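Local coordinates for phosphinothricin N-acetyltransferase (Brucella ovis, PDB 5DWM), which probably transfers the acetyl group of acetyl-CoA to the amino group of phosphinothricin or a related acceptor, as other GNAT-family enzymes do with their acceptors, at residues A[25-29]-A[39-43]; A[85-89]-A[181-187]. All blocks are in the same frame, centred on the assembly; numbering follows the deposited sequence.

Contacts 1 and 2 each attach a loop or tail segment to another part of the fold, on opposite sides of the chain's centre. Their centres lie 31 Å apart and their nearest atoms about 19 Å apart, so neither touches the other. Contact 1 (25-29 with 39-43) joins helix 20-33 to the loop that follows it; the Tyr-27 side chain is about 10 Å from the side chains of Ile-94 and Ile-96, which bind acetyl-CoA in a structure of this protein, although none is bound to this chain here. Contact 2 packs the C-terminal tail (181-187) against the loop before strand 89-96, away from that site. This strand starts at Leu-89 of contact 2 and brings Tyr-95, near its other end, edge-to-face with Tyr-27. Both contacts also touch the second subunit.

Contact 1 (A[25-29]-A[39-43]); sequences AIYTQ and EIEPP
Tyr-27 reaches from its helix to Glu-39, its OH donating a hydrogen bond of 2.6 Å to OE1. The bond uses the anti lone pair of that carboxylate oxygen, and the ring and carboxylate planes are turned 40° apart. With CG anti to the backbone N (chi1 -170°), the tyrosine ring is carried from the helix toward the loop, which puts OH at Glu-39, and Pro-43 comes to the ring edge, CD lying 3.6 Å from Tyr-27 CE2. The next residue of the helix, Thr-28, meets the proline ring of Pro-42 through OG1, 3.6 Å from CB, and through its methyl CG2. Two waters bridge Thr-28 OG1 to Pro-43 O, each donating to both. The arrangement ties helix 20-33 to the connection leading into helix 45-58, the first helical pair of the GNAT fold, whose connecting loop in related enzymes often helps to form the acceptor site. Outside this first shell, Arg-51 of helix 45-58 makes a salt bridge with Glu-39 OE1, so the oxygen that accepts from tyrosine also faces a cation. Ser-37 OG bonds both Tyr-27 OH and Glu-39 N, Thr-28 OG1 bonds Thr-24 O within the helix, and Tyr-95 meets the Tyr-27 ring edge-to-face.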
loop_
_atom_site.group_PDB
_atom_site.type_symbol
_atom_site.label_atom_id
_atom_site.label_comp_id
_atom_site.label_asym_id
_atom_site.label_seq_id
_atom_site.Cartn_x
_atom_site.Cartn_y
_atom_site.Cartn_z
ATOM N N ALA A 25 -13.084 5.500 -20.753
ATOM C CA ALA A 25 -12.535 6.614 -21.525
ATOM C C ALA A 25 -11.859 7.652 -20.626
ATOM O O ALA A 25 -10.778 8.161 -20.954
ATOM C CB ALA A 25 -13.628 7.262 -22.383
ATOM N N ILE A 26 -12.476 7.973 -19.487
ATOM C CA ILE A 26 -11.886 8.930 -18.552
ATOM C C ILE A 26 -10.562 8.399 -18.021
ATOM O O ILE A 26 -9.547 9.103 -18.000
ATOM C CB ILE A 26 -12.871 9.227 -17.409
ATOM C CG1 ILE A 26 -14.082 9.993 -17.953
ATOM C CG2 ILE A 26 -12.193 10.011 -16.286
ATOM C CD1 ILE A 26 -15.193 10.188 -16.941
ATOM N N TYR A 27 -10.554 7.143 -17.576
ATOM C CA TYR A 27 -9.326 6.577 -17.028
ATOM C C TYR A 27 -8.248 6.445 -18.101
ATOM O O TYR A 27 -7.058 6.648 -17.811
ATOM C CB TYR A 27 -9.618 5.236 -16.338
ATOM C CG TYR A 27 -8.437 4.708 -15.550
ATOM C CD1 TYR A 27 -7.877 5.455 -14.519
ATOM C CD2 TYR A 27 -7.869 3.479 -15.853
ATOM C CE1 TYR A 27 -6.777 4.993 -13.810
ATOM C CE2 TYR A 27 -6.761 3.002 -15.146
ATOM C CZ TYR A 27 -6.228 3.776 -14.130
ATOM O OH TYR A 27 -5.148 3.335 -13.412
ATOM N N THR A 28 -8.639 6.124 -19.340
ATOM C CA THR A 28 -7.668 6.035 -20.429
ATOM C C THR A 28 -6.892 7.339 -20.578
ATOM O O THR A 28 -5.660 7.335 -20.694
ATOM C CB THR A 28 -8.381 5.659 -21.731
ATOM O OG1 THR A 28 -8.828 4.299 -21.651
ATOM C CG2 THR A 28 -7.454 5.831 -22.950
ATOM N N GLN A 29 -7.600 8.473 -20.577
ATOM C CA GLN A 29 -6.915 9.761 -20.683
ATOM C C GLN A 29 -6.007 10.016 -19.487
ATOM O O GLN A 29 -4.893 10.534 -19.645
ATOM C CB GLN A 29 -7.931 10.896 -20.846
ATOM C CG GLN A 29 -8.626 10.887 -22.194
ATOM C CD GLN A 29 -7.645 10.692 -23.333
ATOM O OE1 GLN A 29 -6.694 11.460 -23.483
ATOM N NE2 GLN A 29 -7.855 9.641 -24.126
ATOM N N GLU A 39 -0.353 3.214 -13.819
ATOM C CA GLU A 39 -0.434 2.332 -14.972
ATOM C C GLU A 39 0.084 3.053 -16.209
ATOM O O GLU A 39 0.078 4.284 -16.280
ATOM C CB GLU A 39 -1.866 1.832 -15.184
ATOM C CG GLU A 39 -2.366 1.004 -14.013
ATOM C CD GLU A 39 -3.666 0.275 -14.313
ATOM O OE1 GLU A 39 -4.737 0.838 -14.023
ATOM O OE2 GLU A 39 -3.621 -0.865 -14.831
ATOM N N ILE A 40 0.567 2.272 -17.174
ATOM C CA ILE A 40 1.114 2.796 -18.416
ATOM C C ILE A 40 0.209 2.495 -19.599
ATOM O O ILE A 40 0.025 3.340 -20.477
ATOM C CB ILE A 40 2.533 2.240 -18.663
ATOM C CG1 ILE A 40 3.398 2.396 -17.417
ATOM C CG2 ILE A 40 3.160 2.894 -19.894
ATOM C CD1 ILE A 40 3.502 3.782 -16.927
ATOM N N GLU A 41 -0.386 1.304 -19.627
ATOM C CA GLU A 41 -1.255 0.887 -20.715
ATOM C C GLU A 41 -2.701 0.951 -20.248
ATOM O O GLU A 41 -3.046 0.278 -19.262
ATOM C CB GLU A 41 -0.897 -0.538 -21.111
ATOM C CG GLU A 41 -1.743 -1.144 -22.196
ATOM C CD GLU A 41 -1.366 -2.587 -22.456
ATOM O OE1 GLU A 41 -0.170 -2.919 -22.322
ATOM O OE2 GLU A 41 -2.267 -3.389 -22.777
ATOM N N PRO A 42 -3.562 1.739 -20.893
ATOM C CA PRO A 42 -4.957 1.849 -20.461
ATOM C C PRO A 42 -5.640 0.494 -20.455
ATOM O O PRO A 42 -5.534 -0.269 -21.429
ATOM C CB PRO A 42 -5.577 2.768 -21.526
ATOM C CG PRO A 42 -4.441 3.586 -22.014
ATOM C CD PRO A 42 -3.244 2.663 -21.996
ATOM N N PRO A 43 -6.322 0.147 -19.361
ATOM C CA PRO A 43 -7.104 -1.095 -19.335
ATOM C C PRO A 43 -8.246 -1.057 -20.343
ATOM O O PRO A 43 -8.752 0.001 -20.719
ATOM C CB PRO A 43 -7.653 -1.146 -17.902
ATOM C CG PRO A 43 -6.768 -0.222 -17.110
ATOM C CD PRO A 43 -6.350 0.855 -18.069
HETATM O O HOH W 1 -9.077 1.768 -22.870
HETATM O O HOH W 2 -8.759 2.596 -19.255
#

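Contact 2 (A[85-89]-A[181-187]); sequences AYRWL and PGPSPLS
Trp-88 is held between prolines of the C-terminal tail, with a CH-pi contact on each face of its indole. Pro-181 CB sits over one face, 3.8 Å from the centroid of the five-membered ring; Pro-185 CD lies over the opposite face at the same distance from that centroid. Beside Pro-185, Ser-184 CB covers the six-membered ring of Trp-88, 4.2 Å from its centroid. The tryptophan backbone is fixed by hydrogen bonds to Arg-123 and Gln-124, and chi1 of -65° sets CG beside its own N, while chi2 of -94° turns the indole so that its two faces meet Pro-181 on one side and Ser-184 and Pro-185 on the other. Gly-182 O meets the ring edge, 3.3 Å from Trp-88 CZ2.

Arg-87 makes the second hold. Its chain is extended at chi2 but bends at chi3 (65°), which brings the NE edge of the guanidinium to Ser-184 OG, itself set between the serine's backbone N and carbonyl carbon. NE donates a nearly straight bond of 2.9 Å to Ser-184 OG, almost in the guanidinium plane, and NH2 adds a weak, bent one of 2.8 Å to Pro-185 O. Water 3 donates to both Arg-87 O and Pro-185 O. In the tail, Ser-187 OG donates to Ser-184 O at 2.7 Å, closing up the type II turn from Ser-184 to Ser-187. The contact thus joins the type I turn from Tyr-86 to Leu-89, which leads into strand 89-96, to the end of the chain at the surface, and Phe-158 of the second subunit packs on both Trp-88 and Pro-181.

The tail meets Arg-87 with a hydroxyl and, weakly, a carbonyl, and meets Trp-88 with CH groups; that of Pro-185 CD, next to nitrogen, is somewhat polarised and suits an electron-rich indole, while the arginine's charge probably polarises the acceptors it meets.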
loop_
_atom_site.group_PDB
_atom_site.type_symbol
_atom_site.label_atom_id
_atom_site.label_comp_id
_atom_site.label_asym_id
_atom_site.label_seq_id
_atom_site.Cartn_x
_atom_site.Cartn_y
_atom_site.Cartn_z
ATOM N N ALA A 85 -6.495 -6.463 10.541
ATOM C CA ALA A 85 -6.353 -5.268 11.370
ATOM C C ALA A 85 -6.585 -3.983 10.581
ATOM O O ALA A 85 -6.891 -2.952 11.186
ATOM C CB ALA A 85 -4.985 -5.235 12.061
ATOM N N TYR A 86 -6.462 -4.024 9.248
ATOM C CA TYR A 86 -6.668 -2.869 8.374
ATOM C C TYR A 86 -8.137 -2.620 8.021
ATOM O O TYR A 86 -8.415 -1.708 7.234
ATOM C CB TYR A 86 -5.938 -3.081 7.043
ATOM C CG TYR A 86 -4.433 -2.880 7.014
ATOM C CD1 TYR A 86 -3.867 -1.630 7.250
ATOM C CD2 TYR A 86 -3.577 -3.927 6.670
ATOM C CE1 TYR A 86 -2.491 -1.433 7.170
ATOM C CE2 TYR A 86 -2.199 -3.737 6.591
ATOM C CZ TYR A 86 -1.660 -2.489 6.841
ATOM O OH TYR A 86 -0.288 -2.306 6.744
ATOM N N ARG A 87 -9.083 -3.406 8.547
ATOM C CA ARG A 87 -10.451 -3.384 8.021
ATOM C C ARG A 87 -11.224 -2.104 8.319
ATOM O O ARG A 87 -12.327 -1.953 7.788
ATOM C CB ARG A 87 -11.252 -4.619 8.470
ATOM C CG ARG A 87 -10.902 -5.889 7.704
ATOM C CD ARG A 87 -11.726 -7.092 8.161
ATOM N NE ARG A 87 -13.158 -6.946 7.890
ATOM C CZ ARG A 87 -13.741 -7.275 6.740
ATOM N NH1 ARG A 87 -13.013 -7.759 5.737
ATOM N NH2 ARG A 87 -15.049 -7.112 6.588
ATOM N N TRP A 88 -10.701 -1.198 9.147
ATOM C CA TRP A 88 -11.325 0.100 9.370
ATOM C C TRP A 88 -10.685 1.210 8.540
ATOM O O TRP A 88 -11.010 2.384 8.736
ATOM C CB TRP A 88 -11.320 0.453 10.862
ATOM C CG TRP A 88 -12.159 -0.473 11.714
ATOM C CD1 TRP A 88 -13.459 -0.284 12.093
ATOM C CD2 TRP A 88 -11.751 -1.720 12.293
ATOM N NE1 TRP A 88 -13.883 -1.335 12.875
ATOM C CE2 TRP A 88 -12.855 -2.233 13.007
ATOM C CE3 TRP A 88 -10.559 -2.458 12.272
ATOM C CZ2 TRP A 88 -12.802 -3.444 13.700
ATOM C CZ3 TRP A 88 -10.508 -3.668 12.961
ATOM C CH2 TRP A 88 -11.624 -4.148 13.661
ATOM N N LEU A 89 -9.796 0.859 7.617
ATOM C CA LEU A 89 -9.061 1.798 6.780
ATOM C C LEU A 89 -9.519 1.595 5.340
ATOM O O LEU A 89 -9.450 0.477 4.818
ATOM C CB LEU A 89 -7.557 1.530 6.911
ATOM C CG LEU A 89 -6.644 2.312 5.955
ATOM C CD1 LEU A 89 -6.711 3.798 6.283
ATOM C CD2 LEU A 89 -5.214 1.776 6.044
ATOM N N PRO A 181 -13.202 0.587 18.263
ATOM C CA PRO A 181 -14.095 0.320 17.135
ATOM C C PRO A 181 -15.177 -0.676 17.512
ATOM O O PRO A 181 -15.103 -1.373 18.527
ATOM C CB PRO A 181 -13.157 -0.289 16.087
ATOM C CG PRO A 181 -12.115 -0.972 16.894
ATOM C CD PRO A 181 -11.913 -0.114 18.122
ATOM N N GLY A 182 -16.205 -0.717 16.673
ATOM C CA GLY A 182 -17.182 -1.774 16.724
ATOM C C GLY A 182 -16.793 -2.884 15.771
ATOM O O GLY A 182 -15.623 -3.028 15.403
ATOM N N PRO A 183 -17.769 -3.690 15.350
ATOM C CA PRO A 183 -17.483 -4.732 14.356
ATOM C C PRO A 183 -16.887 -4.120 13.101
ATOM O O PRO A 183 -17.182 -2.980 12.739
ATOM C CB PRO A 183 -18.862 -5.335 14.071
ATOM C CG PRO A 183 -19.657 -5.043 15.298
ATOM C CD PRO A 183 -19.175 -3.711 15.785
ATOM N N SER A 184 -16.025 -4.885 12.446
ATOM C CA SER A 184 -15.356 -4.358 11.270
ATOM C C SER A 184 -16.389 -4.051 10.189
ATOM O O SER A 184 -17.399 -4.757 10.071
ATOM C CB SER A 184 -14.315 -5.349 10.746
ATOM O OG SER A 184 -14.926 -6.441 10.085
ATOM N N PRO A 185 -16.196 -2.987 9.413
ATOM C CA PRO A 185 -17.138 -2.688 8.333
ATOM C C PRO A 185 -17.192 -3.832 7.331
ATOM O O PRO A 185 -16.235 -4.594 7.169
ATOM C CB PRO A 185 -16.550 -1.424 7.695
ATOM C CG PRO A 185 -15.733 -0.802 8.772
ATOM C CD PRO A 185 -15.160 -1.952 9.550
ATOM N N LEU A 186 -18.337 -3.956 6.668
ATOM C CA LEU A 186 -18.512 -4.886 5.552
ATOM C C LEU A 186 -18.403 -6.346 5.975
ATOM O O LEU A 186 -18.104 -7.211 5.147
ATOM C CB LEU A 186 -17.556 -4.580 4.389
ATOM C CG LEU A 186 -17.588 -3.153 3.837
ATOM C CD1 LEU A 186 -16.557 -2.985 2.734
ATOM C CD2 LEU A 186 -18.978 -2.806 3.328
ATOM N N SER A 187 -18.634 -6.639 7.252
ATOM C CA SER A 187 -18.567 -8.012 7.739
ATOM C C SER A 187 -19.968 -8.566 7.958
ATOM O O SER A 187 -20.232 -9.744 7.718
ATOM C CB SER A 187 -17.746 -8.093 9.033
ATOM O OG SER A 187 -18.317 -7.309 10.066
ATOM O OXT SER A 187 -20.874 -7.845 8.372
HETATM O O HOH W 3 -13.939 -3.641 6.359
HETATM O O HOH W 4 -16.481 0.102 14.035
#